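Local atomic coordinates of ribosomal RNA processing protein 6 (Trypanosoma brucei brucei, PDB entry 4NLC), a protein that probably trims and degrades RNA from its 3' end as a 3'-5' exoribonuclease of the nuclear exosome, the present chain being its catalytic core. Residues T72-V77 against Q119-D124; E78-L83 against A130-M135; A85-E90 against I114-Q119; T109-I114 against R207-P212. The protein carries 1 engineered substitution. All blocks are in the same frame, centred on the assembly; numbering follows the deposited sequence.

Interaction 1: T72-V77 against Q119-D124; sequences TFVDTV and QDFIVD
Thr72, Phe73 and Val74 run parallel to Phe121, Ile122 and Val123, and backbone hydrogen bonds join the two strands. The amide N of Thr72 gives to Asp120 O at 3.1 Å, and Thr72 O receives Ile122 N. Val74 repeats the pattern: its N reaches Ile122 O at 2.7 Å in an almost straight bond (177°), while its O accepts from Asp124 N. This is the edge of the mixed sheet of an RNase H-like 3'-5' exonuclease domain, where strand 71-74 is outermost and strand 120-123 comes next. Apolar contacts follow the alternation of the strands. On one face Val74, Phe121 and Val123 suit the packing of helix 77-87, touching Asp79, Leu80 and Leu83. Thr72 shares this face, its CB 3.8 Å from Phe121 CD1, but is partly exposed, and its hydroxyl can reach water. On the other face, Phe73 extends with CG opposite its backbone N (chi1 -178°); this swings the ring edge to Ile122, Phe73 CD1 lying 3.6 Å from Ile122 CG2. Water completes both ends. One molecule joins Thr72 OG1, Gln119 NE2 and Asp120 O; another donates to Asp75 OD2 and, at 2.6 Å, to Asp124 OD2, bridging the two carboxylates. A salt bridge from Arg209 to Asp124 OD2 probably offsets the charge of Asp124, whose OD1 accepts from the amides of Leu126 and Lys127.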
loop_
_atom_site.group_PDB
_atom_site.type_symbol
_atom_site.label_atom_id
_atom_site.label_comp_id
_atom_site.label_asym_id
_atom_site.label_seq_id
_atom_site.Cartn_x
_atom_site.Cartn_y
_atom_site.Cartn_z
ATOM N N THR A 72 10.421 -4.503 19.491
ATOM C CA THR A 72 10.996 -5.734 18.931
ATOM C C THR A 72 10.963 -5.681 17.408
ATOM O O THR A 72 9.941 -5.323 16.816
ATOM C CB THR A 72 10.306 -6.978 19.500
ATOM O OG1 THR A 72 10.365 -6.930 20.925
ATOM C CG2 THR A 72 10.908 -8.305 18.964
ATOM N N PHE A 73 12.105 -5.992 16.790
ATOM C CA PHE A 73 12.237 -6.041 15.346
ATOM C C PHE A 73 12.102 -7.508 14.966
ATOM O O PHE A 73 12.885 -8.323 15.423
ATOM C CB PHE A 73 13.565 -5.418 14.864
ATOM C CG PHE A 73 13.663 -5.429 13.351
ATOM C CD1 PHE A 73 12.909 -4.554 12.583
ATOM C CD2 PHE A 73 14.479 -6.342 12.699
ATOM C CE1 PHE A 73 12.964 -4.594 11.181
ATOM C CE2 PHE A 73 14.536 -6.380 11.299
ATOM C CZ PHE A 73 13.775 -5.511 10.552
ATOM N N VAL A 74 11.064 -7.846 14.182
ATOM C CA VAL A 74 10.728 -9.220 13.819
ATOM C C VAL A 74 11.125 -9.471 12.364
ATOM O O VAL A 74 10.599 -8.806 11.457
ATOM C CB VAL A 74 9.204 -9.493 14.062
ATOM C CG1 VAL A 74 8.787 -10.857 13.505
ATOM C CG2 VAL A 74 8.821 -9.345 15.535
ATOM N N ASP A 75 12.048 -10.438 12.140
ATOM C CA ASP A 75 12.479 -10.724 10.785
ATOM C C ASP A 75 12.719 -12.200 10.526
ATOM O O ASP A 75 13.333 -12.545 9.506
ATOM C CB ASP A 75 13.690 -9.850 10.366
ATOM C CG ASP A 75 15.015 -10.119 11.058
ATOM O OD1 ASP A 75 15.017 -10.804 12.113
ATOM O OD2 ASP A 75 16.054 -9.581 10.581
ATOM N N THR A 76 12.194 -13.082 11.402
ATOM C CA THR A 76 12.245 -14.551 11.180
ATOM C C THR A 76 10.837 -15.118 11.372
ATOM O O THR A 76 9.998 -14.429 11.981
ATOM C CB THR A 76 13.270 -15.280 12.068
ATOM O OG1 THR A 76 12.846 -15.228 13.425
ATOM C CG2 THR A 76 14.673 -14.751 11.916
ATOM N N VAL A 77 10.579 -16.354 10.862
ATOM C CA VAL A 77 9.283 -17.054 10.955
ATOM C C VAL A 77 8.906 -17.272 12.416
ATOM O O VAL A 77 7.786 -16.960 12.782
ATOM C CB VAL A 77 9.213 -18.405 10.179
ATOM C CG1 VAL A 77 7.778 -18.961 10.148
ATOM C CG2 VAL A 77 9.740 -18.266 8.769
ATOM N N GLN A 119 3.659 -2.686 24.330
ATOM C CA GLN A 119 4.866 -2.721 23.520
ATOM C C GLN A 119 4.616 -2.490 22.036
ATOM O O GLN A 119 3.471 -2.552 21.570
ATOM C CB GLN A 119 5.611 -4.055 23.739
ATOM C CG GLN A 119 4.802 -5.268 23.337
ATOM C CD GLN A 119 5.495 -6.550 23.697
ATOM O OE1 GLN A 119 4.879 -7.469 24.240
ATOM N NE2 GLN A 119 6.762 -6.675 23.337
ATOM N N ASP A 120 5.720 -2.262 21.302
ATOM C CA ASP A 120 5.728 -2.022 19.873
ATOM C C ASP A 120 6.482 -3.129 19.142
ATOM O O ASP A 120 7.396 -3.724 19.703
ATOM C CB ASP A 120 6.395 -0.651 19.590
ATOM C CG ASP A 120 5.698 0.548 20.212
ATOM O OD1 ASP A 120 4.459 0.501 20.379
ATOM O OD2 ASP A 120 6.384 1.538 20.508
ATOM N N PHE A 121 6.120 -3.370 17.873
ATOM C CA PHE A 121 6.745 -4.353 17.003
ATOM C C PHE A 121 6.926 -3.765 15.620
ATOM O O PHE A 121 6.136 -2.921 15.194
ATOM C CB PHE A 121 5.894 -5.621 16.901
ATOM C CG PHE A 121 5.697 -6.344 18.214
ATOM C CD1 PHE A 121 6.645 -7.260 18.674
ATOM C CD2 PHE A 121 4.565 -6.108 18.996
ATOM C CE1 PHE A 121 6.459 -7.937 19.883
ATOM C CE2 PHE A 121 4.372 -6.794 20.201
ATOM C CZ PHE A 121 5.315 -7.721 20.623
ATOM N N ILE A 122 7.997 -4.170 14.954
ATOM C CA ILE A 122 8.292 -3.808 13.562
ATOM C C ILE A 122 8.549 -5.111 12.866
ATOM O O ILE A 122 9.428 -5.854 13.293
ATOM C CB ILE A 122 9.427 -2.767 13.360
ATOM C CG1 ILE A 122 8.986 -1.380 13.851
ATOM C CG2 ILE A 122 9.861 -2.703 11.882
ATOM C CD1 ILE A 122 10.146 -0.378 14.047
ATOM N N VAL A 123 7.710 -5.426 11.860
ATOM C CA VAL A 123 7.787 -6.655 11.103
ATOM C C VAL A 123 8.444 -6.457 9.738
ATOM O O VAL A 123 7.974 -5.685 8.923
ATOM C CB VAL A 123 6.417 -7.399 10.999
ATOM C CG1 VAL A 123 6.569 -8.746 10.280
ATOM C CG2 VAL A 123 5.839 -7.616 12.390
ATOM N N ASP A 124 9.491 -7.246 9.471
ATOM C CA ASP A 124 10.128 -7.202 8.174
ATOM C C ASP A 124 9.388 -8.077 7.155
ATOM O O ASP A 124 9.714 -9.249 6.970
ATOM C CB ASP A 124 11.629 -7.510 8.267
ATOM C CG ASP A 124 12.376 -7.260 6.981
ATOM O OD1 ASP A 124 11.725 -7.234 5.905
ATOM O OD2 ASP A 124 13.610 -7.142 7.033
HETATM O O HOH W 1 8.508 -5.106 21.755
HETATM O O HOH W 2 15.748 -7.593 8.532
#

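Interaction 2: E78-L83 against A130-M135; sequences EDLEAL and ANMYLM
Leu80 points from helix 77-87 into the 3-10 segment 130-135, and its two methyl groups carry most of the contact. The pairing belongs to the RNase H-like exonuclease domain: the helix that follows the edge strand 71-74 lies over one face of the sheet, and the short 3-10 segment leading to helix 136-140 packs against its flank. Apolar contacts with sulfur form the inner part. Leu80 places CG opposite its backbone N (chi1 -179°); this carries CG out toward the 3-10 segment, where the two methyls part toward different methionines, CD1 lying 4.0 Å from Met135 SD and CD2 4.0 Å from Met132 SD. Leu80 and Met135 cross at about a right angle. Both methionine chains are bent, and their flexible, polarizable thioethers suit a site where they must fit between the helix and Met112 on the sheet. Val123 of the sheet also touches Leu80. A second kind of contact involves Glu81, an exposed residue whose CG and OE2 both lie against Leu134 CD1, each at 3.8 Å. Backbone hydrogen bonds spanning three residues set the shape of the 3-10 side, Met135 N giving to Met132 O and Leu134 N to Asn131 O at 3.1 Å. That same carbonyl oxygen, Asn131 O, carries the closest touch across the contact, with Leu80 CD2 against it at 3.4 Å.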
loop_
_atom_site.group_PDB
_atom_site.type_symbol
_atom_site.label_atom_id
_atom_site.label_comp_id
_atom_site.label_asym_id
_atom_site.label_seq_id
_atom_site.Cartn_x
_atom_site.Cartn_y
_atom_site.Cartn_z
ATOM N N GLU A 78 9.833 -17.826 13.228
ATOM C CA GLU A 78 9.673 -18.142 14.668
ATOM C C GLU A 78 9.326 -16.879 15.451
ATOM O O GLU A 78 8.471 -16.931 16.327
ATOM C CB GLU A 78 10.959 -18.762 15.285
ATOM C CG GLU A 78 11.830 -19.564 14.336
ATOM C CD GLU A 78 12.794 -18.751 13.489
ATOM O OE1 GLU A 78 12.629 -18.770 12.249
ATOM O OE2 GLU A 78 13.738 -18.145 14.048
ATOM N N ASP A 79 9.980 -15.755 15.140
ATOM C CA ASP A 79 9.697 -14.471 15.794
ATOM C C ASP A 79 8.349 -13.899 15.384
ATOM O O ASP A 79 7.699 -13.252 16.197
ATOM C CB ASP A 79 10.838 -13.480 15.602
ATOM C CG ASP A 79 12.032 -13.863 16.464
ATOM O OD1 ASP A 79 11.817 -14.348 17.606
ATOM O OD2 ASP A 79 13.175 -13.739 15.980
ATOM N N LEU A 80 7.911 -14.192 14.154
ATOM C CA LEU A 80 6.603 -13.791 13.637
ATOM C C LEU A 80 5.493 -14.579 14.353
ATOM O O LEU A 80 4.478 -13.992 14.744
ATOM C CB LEU A 80 6.533 -13.980 12.105
ATOM C CG LEU A 80 5.228 -13.578 11.420
ATOM C CD1 LEU A 80 4.885 -12.100 11.695
ATOM C CD2 LEU A 80 5.288 -13.860 9.914
ATOM N N GLU A 81 5.696 -15.896 14.522
ATOM C CA GLU A 81 4.763 -16.787 15.214
ATOM C C GLU A 81 4.649 -16.393 16.681
ATOM O O GLU A 81 3.536 -16.350 17.197
ATOM C CB GLU A 81 5.220 -18.258 15.104
ATOM C CG GLU A 81 5.126 -18.781 13.685
ATOM C CD GLU A 81 5.642 -20.186 13.481
ATOM O OE1 GLU A 81 6.781 -20.477 13.914
ATOM O OE2 GLU A 81 4.920 -20.985 12.851
ATOM N N ALA A 82 5.802 -16.107 17.353
ATOM C CA ALA A 82 5.809 -15.664 18.748
ATOM C C ALA A 82 4.990 -14.360 18.862
ATOM O O ALA A 82 4.200 -14.205 19.799
ATOM C CB ALA A 82 7.243 -15.436 19.246
ATOM N N LEU A 83 5.152 -13.454 17.886
ATOM C CA LEU A 83 4.419 -12.181 17.853
ATOM C C LEU A 83 2.882 -12.420 17.685
ATOM O O LEU A 83 2.095 -11.836 18.412
ATOM C CB LEU A 83 4.973 -11.264 16.744
ATOM C CG LEU A 83 4.042 -10.124 16.278
ATOM C CD1 LEU A 83 3.783 -9.095 17.402
ATOM C CD2 LEU A 83 4.575 -9.461 15.057
ATOM N N ALA A 130 6.826 -14.497 2.564
ATOM C CA ALA A 130 6.236 -15.815 2.315
ATOM C C ALA A 130 5.482 -16.388 3.522
ATOM O O ALA A 130 4.693 -17.313 3.354
ATOM C CB ALA A 130 7.326 -16.793 1.891
ATOM N N ASN A 131 5.720 -15.836 4.730
ATOM C CA ASN A 131 5.147 -16.336 5.984
ATOM C C ASN A 131 4.097 -15.438 6.614
ATOM O O ASN A 131 3.589 -15.764 7.691
ATOM C CB ASN A 131 6.302 -16.558 6.990
ATOM C CG ASN A 131 7.515 -17.188 6.344
ATOM O OD1 ASN A 131 8.525 -16.534 6.061
ATOM N ND2 ASN A 131 7.393 -18.441 5.991
ATOM N N MET A 132 3.792 -14.300 5.985
ATOM C CA MET A 132 2.852 -13.324 6.552
ATOM C C MET A 132 1.423 -13.878 6.743
ATOM O O MET A 132 0.696 -13.391 7.607
ATOM C CB MET A 132 2.854 -12.024 5.748
ATOM C CG MET A 132 4.118 -11.198 5.925
ATOM S SD MET A 132 4.398 -10.661 7.623
ATOM C CE MET A 132 3.199 -9.328 7.731
ATOM N N TYR A 133 1.074 -14.960 6.010
ATOM C CA TYR A 133 -0.223 -15.640 6.110
ATOM C C TYR A 133 -0.494 -16.120 7.551
ATOM O O TYR A 133 -1.656 -16.264 7.945
ATOM C CB TYR A 133 -0.307 -16.803 5.109
ATOM C CG TYR A 133 0.604 -17.976 5.426
ATOM C CD1 TYR A 133 0.182 -19.005 6.254
ATOM C CD2 TYR A 133 1.857 -18.090 4.835
ATOM C CE1 TYR A 133 0.994 -20.108 6.513
ATOM C CE2 TYR A 133 2.677 -19.194 5.080
ATOM C CZ TYR A 133 2.252 -20.186 5.946
ATOM O OH TYR A 133 3.046 -21.272 6.222
ATOM N N LEU A 134 0.590 -16.333 8.330
ATOM C CA LEU A 134 0.532 -16.749 9.748
ATOM C C LEU A 134 -0.142 -15.727 10.655
ATOM O O LEU A 134 -0.489 -16.048 11.780
ATOM C CB LEU A 134 1.923 -17.137 10.302
ATOM C CG LEU A 134 2.562 -18.389 9.662
ATOM C CD1 LEU A 134 4.006 -18.528 10.079
ATOM C CD2 LEU A 134 1.785 -19.658 9.974
ATOM N N MET A 135 -0.345 -14.514 10.156
ATOM C CA MET A 135 -1.004 -13.429 10.872
ATOM C C MET A 135 -2.528 -13.503 10.703
ATOM O O MET A 135 -3.228 -12.797 11.415
ATOM C CB MET A 135 -0.490 -12.057 10.375
ATOM C CG MET A 135 1.020 -11.907 10.481
ATOM S SD MET A 135 1.492 -10.218 10.830
ATOM C CE MET A 135 0.846 -10.076 12.578
#

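Interaction 3: A85-E90 against I114-Q119; sequences AVLLNE and ISTRTQ
The carboxylate of Glu90 turns one face to Thr116 CB, which stands 3.9 Å from CD and 4.1 Å from both OE1 and OE2 of Glu90. Water gathers round its oxygens: one molecule donates to OE1 and joins Thr116 OG1, Thr118 OG1 and Gln119 OE1, and another donates to OE2 at 2.7 Å and also bonds Thr118 OG1. A charged residue suits this rim because solvent can bridge it to the polar loop. A second flat group, the Gln119 amide, comes from the direction opposite to Val86, whose CG1 reaches Gln119 OE1 at 4.1 Å. Thr116 divides its work. With OG1 between its backbone N and carbonyl carbon (chi1 75°), the hydroxyl accepts from Thr118 N at 3.3 Å in an ST turn, and weakly from Gln119 N, while the CG2 methyl meets Leu87 CD2 at 3.7 Å. Deeper in, Leu87 CD2 packs on Ile114 CG2 at 3.6 Å. The end of helix 77-87 thus packs on the sheet of the RNase H-like exonuclease domain, facing the end of strand 108-115, before the type I turn Leu87-Glu90 leads to strand 92-100; Leu87 also touches Val138 of helix 136-140.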
loop_
_atom_site.group_PDB
_atom_site.type_symbol
_atom_site.label_atom_id
_atom_site.label_comp_id
_atom_site.label_asym_id
_atom_site.label_seq_id
_atom_site.Cartn_x
_atom_site.Cartn_y
_atom_site.Cartn_z
ATOM N N ALA A 85 1.118 -14.923 18.678
ATOM C CA ALA A 85 0.537 -15.419 19.944
ATOM C C ALA A 85 0.389 -14.305 20.969
ATOM O O ALA A 85 -0.567 -14.323 21.734
ATOM C CB ALA A 85 1.340 -16.586 20.511
ATOM N N VAL A 86 1.311 -13.327 20.973
ATOM C CA VAL A 86 1.228 -12.158 21.858
ATOM C C VAL A 86 -0.049 -11.360 21.446
ATOM O O VAL A 86 -0.883 -11.053 22.294
ATOM C CB VAL A 86 2.510 -11.263 21.774
ATOM C CG1 VAL A 86 2.248 -9.850 22.286
ATOM C CG2 VAL A 86 3.681 -11.899 22.519
ATOM N N LEU A 87 -0.201 -11.079 20.142
ATOM C CA LEU A 87 -1.331 -10.341 19.610
ATOM C C LEU A 87 -2.688 -10.984 19.915
ATOM O O LEU A 87 -3.676 -10.258 20.085
ATOM C CB LEU A 87 -1.161 -10.099 18.118
ATOM C CG LEU A 87 0.074 -9.319 17.630
ATOM C CD1 LEU A 87 -0.022 -9.091 16.153
ATOM C CD2 LEU A 87 0.272 -7.978 18.375
ATOM N N LEU A 88 -2.725 -12.340 20.021
ATOM C CA LEU A 88 -3.935 -13.106 20.330
ATOM C C LEU A 88 -4.455 -12.876 21.758
ATOM O O LEU A 88 -5.589 -13.234 22.026
ATOM C CB LEU A 88 -3.790 -14.612 20.037
ATOM C CG LEU A 88 -3.660 -15.056 18.552
ATOM C CD1 LEU A 88 -3.197 -16.532 18.456
ATOM C CD2 LEU A 88 -4.944 -14.835 17.744
ATOM N N ASN A 89 -3.650 -12.285 22.664
ATOM C CA ASN A 89 -4.070 -11.974 24.036
ATOM C C ASN A 89 -4.538 -10.504 24.203
ATOM O O ASN A 89 -4.821 -10.070 25.327
ATOM C CB ASN A 89 -2.958 -12.299 25.036
ATOM C CG ASN A 89 -2.857 -13.754 25.393
ATOM O OD1 ASN A 89 -3.859 -14.458 25.570
ATOM N ND2 ASN A 89 -1.634 -14.232 25.538
ATOM N N GLU A 90 -4.613 -9.743 23.084
ATOM C CA GLU A 90 -5.045 -8.336 23.072
ATOM C C GLU A 90 -6.477 -8.194 22.550
ATOM O O GLU A 90 -6.949 -9.043 21.799
ATOM C CB GLU A 90 -4.088 -7.491 22.207
ATOM C CG GLU A 90 -2.609 -7.639 22.557
ATOM C CD GLU A 90 -2.178 -7.168 23.938
ATOM O OE1 GLU A 90 -1.187 -7.723 24.463
ATOM O OE2 GLU A 90 -2.815 -6.246 24.495
ATOM N N ILE A 114 3.261 -2.719 14.428
ATOM C CA ILE A 114 2.175 -3.111 15.323
ATOM C C ILE A 114 2.457 -2.592 16.711
ATOM O O ILE A 114 3.522 -2.872 17.254
ATOM C CB ILE A 114 1.915 -4.660 15.357
ATOM C CG1 ILE A 114 1.514 -5.231 13.972
ATOM C CG2 ILE A 114 0.819 -5.007 16.382
ATOM C CD1 ILE A 114 2.256 -6.487 13.602
ATOM N N SER A 115 1.474 -1.938 17.327
ATOM C CA SER A 115 1.603 -1.560 18.723
ATOM C C SER A 115 0.483 -2.191 19.523
ATOM O O SER A 115 -0.664 -2.243 19.066
ATOM C CB SER A 115 1.561 -0.046 18.919
ATOM O OG SER A 115 2.714 0.632 18.445
ATOM N N THR A 116 0.817 -2.615 20.742
ATOM C CA THR A 116 -0.137 -3.101 21.738
ATOM C C THR A 116 -0.068 -2.073 22.854
ATOM O O THR A 116 0.789 -1.190 22.817
ATOM C CB THR A 116 0.170 -4.553 22.246
ATOM O OG1 THR A 116 1.274 -4.564 23.146
ATOM C CG2 THR A 116 0.385 -5.556 21.125
ATOM N N ARG A 117 -0.930 -2.202 23.868
ATOM C CA ARG A 117 -0.914 -1.316 25.036
ATOM C C ARG A 117 0.419 -1.380 25.797
ATOM O O ARG A 117 0.721 -0.459 26.537
ATOM C CB ARG A 117 -2.063 -1.686 26.011
ATOM C CG ARG A 117 -3.467 -1.579 25.413
ATOM C CD ARG A 117 -3.784 -0.182 24.887
ATOM N NE ARG A 117 -5.178 -0.137 24.490
ATOM C CZ ARG A 117 -5.901 0.962 24.340
ATOM N NH1 ARG A 117 -5.344 2.157 24.490
ATOM N NH2 ARG A 117 -7.183 0.877 24.033
ATOM N N THR A 118 1.192 -2.469 25.648
ATOM C CA THR A 118 2.413 -2.670 26.452
ATOM C C THR A 118 3.727 -2.639 25.671
ATOM O O THR A 118 4.798 -2.596 26.285
ATOM C CB THR A 118 2.301 -3.986 27.261
ATOM O OG1 THR A 118 1.824 -5.056 26.416
ATOM C CG2 THR A 118 1.421 -3.833 28.481
ATOM N N GLN A 119 3.659 -2.686 24.330
ATOM C CA GLN A 119 4.866 -2.721 23.520
ATOM C C GLN A 119 4.616 -2.490 22.036
ATOM O O GLN A 119 3.471 -2.552 21.570
ATOM C CB GLN A 119 5.611 -4.055 23.739
ATOM C CG GLN A 119 4.802 -5.268 23.337
ATOM C CD GLN A 119 5.495 -6.550 23.697
ATOM O OE1 GLN A 119 4.879 -7.469 24.240
ATOM N NE2 GLN A 119 6.762 -6.675 23.337
HETATM O O HOH W 3 1.943 -6.907 24.307
HETATM O O HOH W 4 -3.141 -3.971 22.974
HETATM O O HOH W 5 -1.007 -5.182 26.265
#

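Interaction 4: T109-I114 against R207-P212; sequences TCLMQI and RVRPIP
Arg209 NH2 meets Cys110 O at 2.8 Å, a weak hydrogen bond because the N-H points well off the acceptor (117°). The oxygen lies at the edge of the guanidinium, near its plane. Next to it Leu111 CD1 comes 3.7 Å from the same NH2 and meets Ile211 CD1 tip to tip at 3.6 Å; Ile211 CD1 sits 3.5 Å above one face of the Arg209 guanidinium, toward its rim. Further along, Cys110 SG packs against the start of the loop, 3.9 Å from Arg207 N, and touches the aliphatic CG of Arg207. A small, weakly polar thiol suits a place where a strand passes so near a backbone. The Arg209 chain bends at its second torsion (chi2 -66°), bringing the guanidinium back over its own loop, where NH1 gives to Val208 O at 2.8 Å from above the carbonyl plane; NH1 also binds Trp206 O, and NE forms a salt bridge with Asp124. Arg207 pairs with Asp205. On the strand side Cys110 and Leu111 together stand opposite the single residue Glu98 of strand 92-100, a classic beta bulge that lets both point toward the loop. The loop continues through a cis peptide before Pro210 to Pro212, the N-cap position of helix 213-224. Arg209 thus ties the loop to the exonuclease sheet through Asp124 and the carbonyl of Cys110, while Val208 O and Trp206 O fix the guanidinium from its own side; the anchoring probably rests more on the salt bridge than on the weak bond.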
loop_
_atom_site.group_PDB
_atom_site.type_symbol
_atom_site.label_atom_id
_atom_site.label_comp_id
_atom_site.label_asym_id
_atom_site.label_seq_id
_atom_site.Cartn_x
_atom_site.Cartn_y
_atom_site.Cartn_z
ATOM N N THR A 109 4.525 -4.206 -0.137
ATOM C CA THR A 109 4.673 -3.808 1.257
ATOM C C THR A 109 6.085 -4.140 1.744
ATOM O O THR A 109 6.564 -5.263 1.562
ATOM C CB THR A 109 3.597 -4.460 2.109
ATOM O OG1 THR A 109 2.340 -4.227 1.473
ATOM C CG2 THR A 109 3.578 -3.898 3.535
ATOM N N CYS A 110 6.712 -3.174 2.407
ATOM C CA CYS A 110 8.068 -3.296 2.946
ATOM C C CYS A 110 8.165 -3.607 4.441
ATOM O O CYS A 110 9.112 -4.268 4.874
ATOM C CB CYS A 110 8.848 -2.036 2.623
ATOM S SG CYS A 110 9.224 -1.866 0.873
ATOM N N LEU A 111 7.232 -3.071 5.222
ATOM C CA LEU A 111 7.270 -3.143 6.671
ATOM C C LEU A 111 5.879 -3.059 7.220
ATOM O O LEU A 111 5.012 -2.434 6.612
ATOM C CB LEU A 111 8.052 -1.915 7.147
ATOM C CG LEU A 111 8.937 -2.022 8.369
ATOM C CD1 LEU A 111 10.091 -3.014 8.149
ATOM C CD2 LEU A 111 9.464 -0.631 8.749
ATOM N N MET A 112 5.662 -3.714 8.365
ATOM C CA MET A 112 4.386 -3.683 9.075
ATOM C C MET A 112 4.760 -3.254 10.498
ATOM O O MET A 112 5.713 -3.774 11.070
ATOM C CB MET A 112 3.693 -5.066 9.081
ATOM C CG MET A 112 2.407 -5.104 9.904
ATOM S SD MET A 112 1.612 -6.735 9.952
ATOM C CE MET A 112 0.754 -6.713 8.419
ATOM N N GLN A 113 4.021 -2.309 11.054
ATOM C CA GLN A 113 4.279 -1.860 12.411
ATOM C C GLN A 113 3.041 -2.238 13.211
ATOM O O GLN A 113 1.911 -2.137 12.713
ATOM C CB GLN A 113 4.540 -0.331 12.463
ATOM C CG GLN A 113 5.749 0.130 11.631
ATOM C CD GLN A 113 5.319 0.747 10.340
ATOM O OE1 GLN A 113 4.965 1.918 10.265
ATOM N NE2 GLN A 113 5.292 -0.032 9.302
ATOM N N ILE A 114 3.261 -2.719 14.428
ATOM C CA ILE A 114 2.175 -3.111 15.323
ATOM C C ILE A 114 2.457 -2.592 16.711
ATOM O O ILE A 114 3.522 -2.872 17.254
ATOM C CB ILE A 114 1.915 -4.660 15.357
ATOM C CG1 ILE A 114 1.514 -5.231 13.972
ATOM C CG2 ILE A 114 0.819 -5.007 16.382
ATOM C CD1 ILE A 114 2.256 -6.487 13.602
ATOM N N ARG A 207 12.750 -0.320 1.228
ATOM C CA ARG A 207 13.361 -1.585 0.828
ATOM C C ARG A 207 14.734 -1.745 1.481
ATOM O O ARG A 207 15.278 -2.844 1.449
ATOM C CB ARG A 207 13.607 -1.591 -0.684
ATOM C CG ARG A 207 12.364 -1.458 -1.539
ATOM C CD ARG A 207 12.774 -1.489 -2.990
ATOM N NE ARG A 207 13.633 -0.355 -3.317
ATOM C CZ ARG A 207 14.410 -0.307 -4.384
ATOM N NH1 ARG A 207 14.464 -1.336 -5.218
ATOM N NH2 ARG A 207 15.152 0.760 -4.619
ATOM N N VAL A 208 15.342 -0.650 1.982
ATOM C CA VAL A 208 16.714 -0.723 2.492
ATOM C C VAL A 208 16.816 -1.540 3.774
ATOM O O VAL A 208 15.945 -1.489 4.647
ATOM C CB VAL A 208 17.461 0.640 2.613
ATOM C CG1 VAL A 208 17.491 1.370 1.265
ATOM C CG2 VAL A 208 16.874 1.531 3.708
ATOM N N ARG A 209 17.874 -2.341 3.832
ATOM C CA ARG A 209 18.223 -3.168 4.975
ATOM C C ARG A 209 19.734 -3.033 5.191
ATOM O O ARG A 209 20.497 -3.131 4.231
ATOM C CB ARG A 209 17.795 -4.648 4.788
ATOM C CG ARG A 209 16.282 -4.885 4.612
ATOM C CD ARG A 209 15.470 -4.529 5.868
ATOM N NE ARG A 209 14.045 -4.803 5.679
ATOM C CZ ARG A 209 13.129 -3.929 5.278
ATOM N NH1 ARG A 209 13.466 -2.674 5.018
ATOM N NH2 ARG A 209 11.869 -4.304 5.136
ATOM N N PRO A 210 20.200 -2.773 6.427
ATOM C CA PRO A 210 19.415 -2.597 7.661
ATOM C C PRO A 210 18.603 -1.314 7.640
ATOM O O PRO A 210 18.909 -0.388 6.883
ATOM C CB PRO A 210 20.498 -2.547 8.751
ATOM C CG PRO A 210 21.715 -2.006 8.045
ATOM C CD PRO A 210 21.651 -2.636 6.686
ATOM N N ILE A 211 17.555 -1.261 8.461
ATOM C CA ILE A 211 16.779 -0.029 8.552
ATOM C C ILE A 211 17.572 0.879 9.515
ATOM O O ILE A 211 17.955 0.407 10.577
ATOM C CB ILE A 211 15.307 -0.276 8.969
ATOM C CG1 ILE A 211 14.614 -1.191 7.945
ATOM C CG2 ILE A 211 14.531 1.051 9.097
ATOM C CD1 ILE A 211 13.531 -2.001 8.505
ATOM N N PRO A 212 17.921 2.131 9.136
ATOM C CA PRO A 212 18.671 2.988 10.067
ATOM C C PRO A 212 17.782 3.423 11.229
ATOM O O PRO A 212 16.564 3.524 11.065
ATOM C CB PRO A 212 19.093 4.182 9.199
ATOM C CG PRO A 212 18.601 3.903 7.806
ATOM C CD PRO A 212 17.546 2.873 7.913
#

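Overall arrangement
All four contacts belong to the exonuclease domain and lie on or against its sheet. Interactions 1 and 4 have centres about 10 Å apart: Val123 N lies 2.7 Å from Met112 O between neighbouring strands, and Asp124 of interaction 1 is the charged partner of Arg209 in interaction 4. Interactions 2 and 3 use successive parts of helix 77-87, their centres about 14 Å apart, and Met135 CE lies 3.8 Å from Leu87 CD1. Beneath the helix, Leu83 packs on Phe121 and Val123, linking interactions 1 and 2. Interactions 1 and 3 share Gln119; interactions 3 and 4 share Ile114 on strand 108-115, though their centres are about 19 Å apart. A bound PEG, a solvent-type molecule, lies about 8 Å from the side chain of Met132.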